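PDB 5FCC: HutD from Pseudomonas fluorescens, which is a cupin-superfamily protein of the HutD family, named for histidine utilisation (hut) genes, whose precise biochemical role is not firmly established. Local coordinates for residues Gly65-Ile70 / Pro95-Gly100. Residues are numbered along the deposited sequence; the frame is centred on the assembly and turned at random.
With NA (sodium ion), chain G; EDO (1,2-ethanediol), chain C.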
ATOM      1  N   GLY A  65      12.766  -9.136 -12.460  1.00 43.04           N
ATOM      2  CA  GLY A  65      13.406  -9.656 -11.270  1.00 43.20           C
ATOM      3  C   GLY A  65      12.453 -10.119 -10.178  1.00 40.32           C
ATOM      4  O   GLY A  65      12.905 -10.374  -9.059  1.00 37.61           O
ATOM      5  N   TYR A  66      11.149 -10.222 -10.455  1.00 35.58           N
ATOM      6  CA  TYR A  66      10.182 -10.741  -9.493  1.00 36.67           C
ATOM      7  C   TYR A  66       9.498 -11.980 -10.047  1.00 36.48           C
ATOM      8  O   TYR A  66       9.187 -12.047 -11.233  1.00 36.76           O
ATOM      9  CB  TYR A  66       9.116  -9.696  -9.136  1.00 39.01           C
ATOM     10  CG  TYR A  66       9.698  -8.647  -8.225  1.00 39.75           C
ATOM     11  CD1 TYR A  66      10.459  -7.614  -8.749  1.00 40.52           C
ATOM     12  CD2 TYR A  66       9.537  -8.726  -6.848  1.00 37.11           C
ATOM     13  CE1 TYR A  66      11.046  -6.665  -7.937  1.00 45.19           C
ATOM     14  CE2 TYR A  66      10.113  -7.772  -6.010  1.00 42.47           C
ATOM     15  CZ  TYR A  66      10.865  -6.744  -6.571  1.00 44.06           C
ATOM     16  OH  TYR A  66      11.450  -5.809  -5.760  1.00 38.61           O
ATOM     17  N   GLN A  67       9.208 -12.913  -9.155  1.00 34.02           N
ATOM     18  CA  GLN A  67       8.465 -14.117  -9.471  1.00 34.37           C
ATOM     19  C   GLN A  67       7.027 -13.951  -8.983  1.00 35.43           C
ATOM     20  O   GLN A  67       6.795 -13.514  -7.853  1.00 29.18           O
ATOM     21  CB  GLN A  67       9.128 -15.327  -8.807  1.00 31.82           C
ATOM     22  CG  GLN A  67       8.345 -16.629  -8.979  1.00 37.54           C
ATOM     23  CD  GLN A  67       8.375 -17.125 -10.420  1.00 35.41           C
ATOM     24  OE1 GLN A  67       9.430 -17.172 -11.021  1.00 36.46           O
ATOM     25  NE2 GLN A  67       7.206 -17.440 -10.984  1.00 40.67           N
ATOM     26  N   ARG A  68       6.064 -14.299  -9.821  1.00 32.58           N
ATOM     27  CA  ARG A  68       4.669 -14.182  -9.436  1.00 32.48           C
ATOM     28  C   ARG A  68       4.000 -15.543  -9.330  1.00 33.79           C
ATOM     29  O   ARG A  68       4.319 -16.478 -10.073  1.00 30.66           O
ATOM     30  CB  ARG A  68       3.909 -13.296 -10.415  1.00 31.53           C
ATOM     31  CG  ARG A  68       4.584 -11.920 -10.585  1.00 34.29           C
ATOM     32  CD  ARG A  68       3.765 -11.007 -11.451  1.00 30.36           C
ATOM     33  NE  ARG A  68       2.448 -10.745 -10.864  1.00 35.82           N
ATOM     34  CZ  ARG A  68       1.522  -9.957 -11.411  1.00 39.73           C
ATOM     35  NH1 ARG A  68       1.757  -9.363 -12.571  1.00 39.74           N
ATOM     36  NH2 ARG A  68       0.348  -9.775 -10.798  1.00 34.96           N
ATOM     37  N   VAL A  69       3.067 -15.646  -8.395  1.00 26.77           N
ATOM     38  CA  VAL A  69       2.198 -16.801  -8.277  1.00 25.85           C
ATOM     39  C   VAL A  69       0.816 -16.245  -8.027  1.00 29.01           C
ATOM     40  O   VAL A  69       0.576 -15.624  -6.988  1.00 28.12           O
ATOM     41  CB  VAL A  69       2.615 -17.747  -7.154  1.00 28.51           C
ATOM     42  CG1 VAL A  69       1.722 -18.970  -7.185  1.00 24.33           C
ATOM     43  CG2 VAL A  69       4.079 -18.131  -7.305  1.00 26.89           C
ATOM     44  N   ILE A  70      -0.089 -16.450  -8.967  1.00 25.40           N
ATOM     45  CA  ILE A  70      -1.431 -15.927  -8.822  1.00 26.43           C
ATOM     46  C   ILE A  70      -2.417 -17.074  -8.839  1.00 29.72           C
ATOM     47  O   ILE A  70      -2.177 -18.146  -9.417  1.00 27.42           O
ATOM     48  CB  ILE A  70      -1.752 -14.900  -9.924  1.00 29.13           C
ATOM     49  CG1 ILE A  70      -1.801 -15.609 -11.277  1.00 31.21           C
ATOM     50  CG2 ILE A  70      -0.657 -13.840  -9.924  1.00 29.91           C
ATOM     51  CD1 ILE A  70      -2.409 -14.777 -12.397  1.00 34.74           C
ATOM     52  N   PRO A  95      -3.094 -22.440  -8.446  1.00 28.48           N
ATOM     53  CA  PRO A  95      -2.054 -21.422  -8.534  1.00 30.94           C
ATOM     54  C   PRO A  95      -1.308 -21.525  -9.858  1.00 27.60           C
ATOM     55  O   PRO A  95      -1.146 -22.605 -10.431  1.00 32.27           O
ATOM     56  CB  PRO A  95      -1.154 -21.733  -7.330  1.00 23.44           C
ATOM     57  CG  PRO A  95      -1.422 -23.233  -7.057  1.00 27.34           C
ATOM     58  CD  PRO A  95      -2.799 -23.511  -7.484  1.00 26.41           C
ATOM     59  N   PHE A  96      -0.887 -20.370 -10.363  1.00 27.57           N
ATOM     60  CA  PHE A  96      -0.146 -20.284 -11.604  1.00 29.48           C
ATOM     61  C   PHE A  96       1.062 -19.389 -11.385  1.00 30.83           C
ATOM     62  O   PHE A  96       0.903 -18.254 -10.936  1.00 27.91           O
ATOM     63  CB  PHE A  96      -1.025 -19.725 -12.734  1.00 31.67           C
ATOM     64  CG  PHE A  96      -0.273 -19.541 -13.991  1.00 35.45           C
ATOM     65  CD1 PHE A  96       0.074 -20.642 -14.748  1.00 42.01           C
ATOM     66  CD2 PHE A  96       0.135 -18.284 -14.404  1.00 35.74           C
ATOM     67  CE1 PHE A  96       0.800 -20.494 -15.906  1.00 49.22           C
ATOM     68  CE2 PHE A  96       0.879 -18.135 -15.566  1.00 34.86           C
ATOM     69  CZ  PHE A  96       1.210 -19.248 -16.308  1.00 38.72           C
ATOM     70  N   ALA A  97       2.253 -19.895 -11.708  1.00 27.98           N
ATOM     71  CA  ALA A  97       3.510 -19.180 -11.530  1.00 29.30           C
ATOM     72  C   ALA A  97       4.025 -18.654 -12.860  1.00 37.67           C
ATOM     73  O   ALA A  97       3.921 -19.335 -13.891  1.00 33.42           O
ATOM     74  CB  ALA A  97       4.585 -20.085 -10.919  1.00 33.17           C
ATOM     75  N   PHE A  98       4.592 -17.449 -12.826  1.00 31.84           N
ATOM     76  CA  PHE A  98       5.239 -16.883 -13.993  1.00 38.33           C
ATOM     77  C   PHE A  98       6.176 -15.777 -13.552  1.00 43.09           C
ATOM     78  O   PHE A  98       6.027 -15.205 -12.466  1.00 37.77           O
ATOM     79  CB  PHE A  98       4.236 -16.340 -14.996  1.00 33.69           C
ATOM     80  CG  PHE A  98       3.337 -15.272 -14.448  1.00 35.85           C
ATOM     81  CD1 PHE A  98       2.219 -15.606 -13.694  1.00 33.94           C
ATOM     82  CD2 PHE A  98       3.575 -13.938 -14.738  1.00 36.44           C
ATOM     83  CE1 PHE A  98       1.360 -14.622 -13.233  1.00 37.44           C
ATOM     84  CE2 PHE A  98       2.732 -12.946 -14.269  1.00 42.14           C
ATOM     85  CZ  PHE A  98       1.623 -13.291 -13.512  1.00 38.87           C
ATOM     86  N   ARG A  99       7.154 -15.506 -14.418  1.00 50.17           N
ATOM     87  CA  ARG A  99       8.145 -14.473 -14.169  1.00 46.60           C
ATOM     88  C   ARG A  99       7.510 -13.109 -14.338  1.00 48.47           C
ATOM     89  O   ARG A  99       6.687 -12.893 -15.244  1.00 38.91           O
ATOM     90  CB  ARG A  99       9.311 -14.586 -15.146  1.00 54.87           C
ATOM     91  CG  ARG A  99      10.167 -15.826 -15.049  1.00 60.64           C
ATOM     92  CD  ARG A  99      10.987 -15.950 -16.353  1.00 73.16           C
ATOM     93  NE  ARG A  99      12.421 -16.142 -16.126  1.00 94.09           N
ATOM     94  CZ  ARG A  99      13.286 -15.163 -15.857  1.00 89.13           C
ATOM     95  NH1 ARG A  99      12.869 -13.908 -15.772  1.00 83.86           N
ATOM     96  NH2 ARG A  99      14.572 -15.442 -15.668  1.00 80.04           N
ATOM     97  N   GLY A 100       7.890 -12.185 -13.451  1.00 48.35           N
ATOM     98  CA  GLY A 100       7.423 -10.814 -13.563  1.00 49.64           C
ATOM     99  C   GLY A 100       7.827 -10.145 -14.861  1.00 57.74           C
ATOM    100  O   GLY A 100       7.131  -9.235 -15.315  1.00 54.52           O
TER
HETATM  101 NA    NA G 205      11.808  -3.513  -6.470  1.00 44.33          NA
HETATM  102  C1  EDO C 201      -3.426  -9.572 -12.028  1.00 41.45           C
HETATM  103  O1  EDO C 201      -2.680  -8.910 -11.010  1.00 38.03           O
HETATM  104  C2  EDO C 201      -3.195 -11.087 -11.907  1.00 42.25           C
HETATM  105  O2  EDO C 201      -3.612 -11.501 -10.605  1.00 33.57           O
HETATM  106  O   HOH W   1      10.755  -3.543  -8.691  1.00 48.24           O
HETATM  107  O   HOH W   2      11.042  -1.215  -7.177  1.00 37.75           O
HETATM  108  O   HOH W   3       9.502  -3.703  -5.531  1.00 36.67           O
HETATM  109  O   HOH W   4      13.854  -4.106  -7.429  1.00 38.85           O
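Arg68 lies alongside the ring of Phe98, both side chains running the same way off the sheet. The Arg68 methylenes do most of the touching: CB sits over one face of the ring, 4.0 Å from the Phe98 centroid, while CD comes within 3.6 Å of Phe98 CE2. A bend at chi3 (61°) then turns the guanidinium so that Phe98 CZ lies over one of its faces, the two planes 48° apart rather than stacked flat. Ile70 comes at the same ring from its edge, with CG1 3.8 Å from Phe98 CE1. With CG of Phe98 between its own N and carbonyl carbon (chi1 59°), the ring meets Arg68 with a face and Ile70 with its edge.

Beneath the side chains, strands 67-74 and 96-99 run antiparallel. Arg68 and Phe98 form a hydrogen-bonded pair, as do Ile70 and Phe96; beyond the strand end, Gly100 N adds a further bond to Tyr66 O. On the other face, Gln67 folds back at chi2 and sends NE2 to its neighbour's carbonyl, Arg68 O (3.2 Å). Phe98 N reaches Arg68 O from the opposite side of the carbonyl plane at 2.9 Å, so two donors grip it. Val69 packs here against Pro95 and Ala97.

Strand 96-99 is an edge strand of its sheet within the chain, and strand 113-120 flanks 67-74 on its other side. Just before the strand, Tyr66 OH binds a sodium ion 2.4 Å away, with Glu43 O and four waters as its other ligands.

Arg68 thus combines an apolar shaft laid on an aromatic face with a polar end that, together with Asn117 and Asp115, can hold a small hydroxyl compound: NH2 donates to ethanediol, probably from the crystallisation liquor, which establishes no natural ligand.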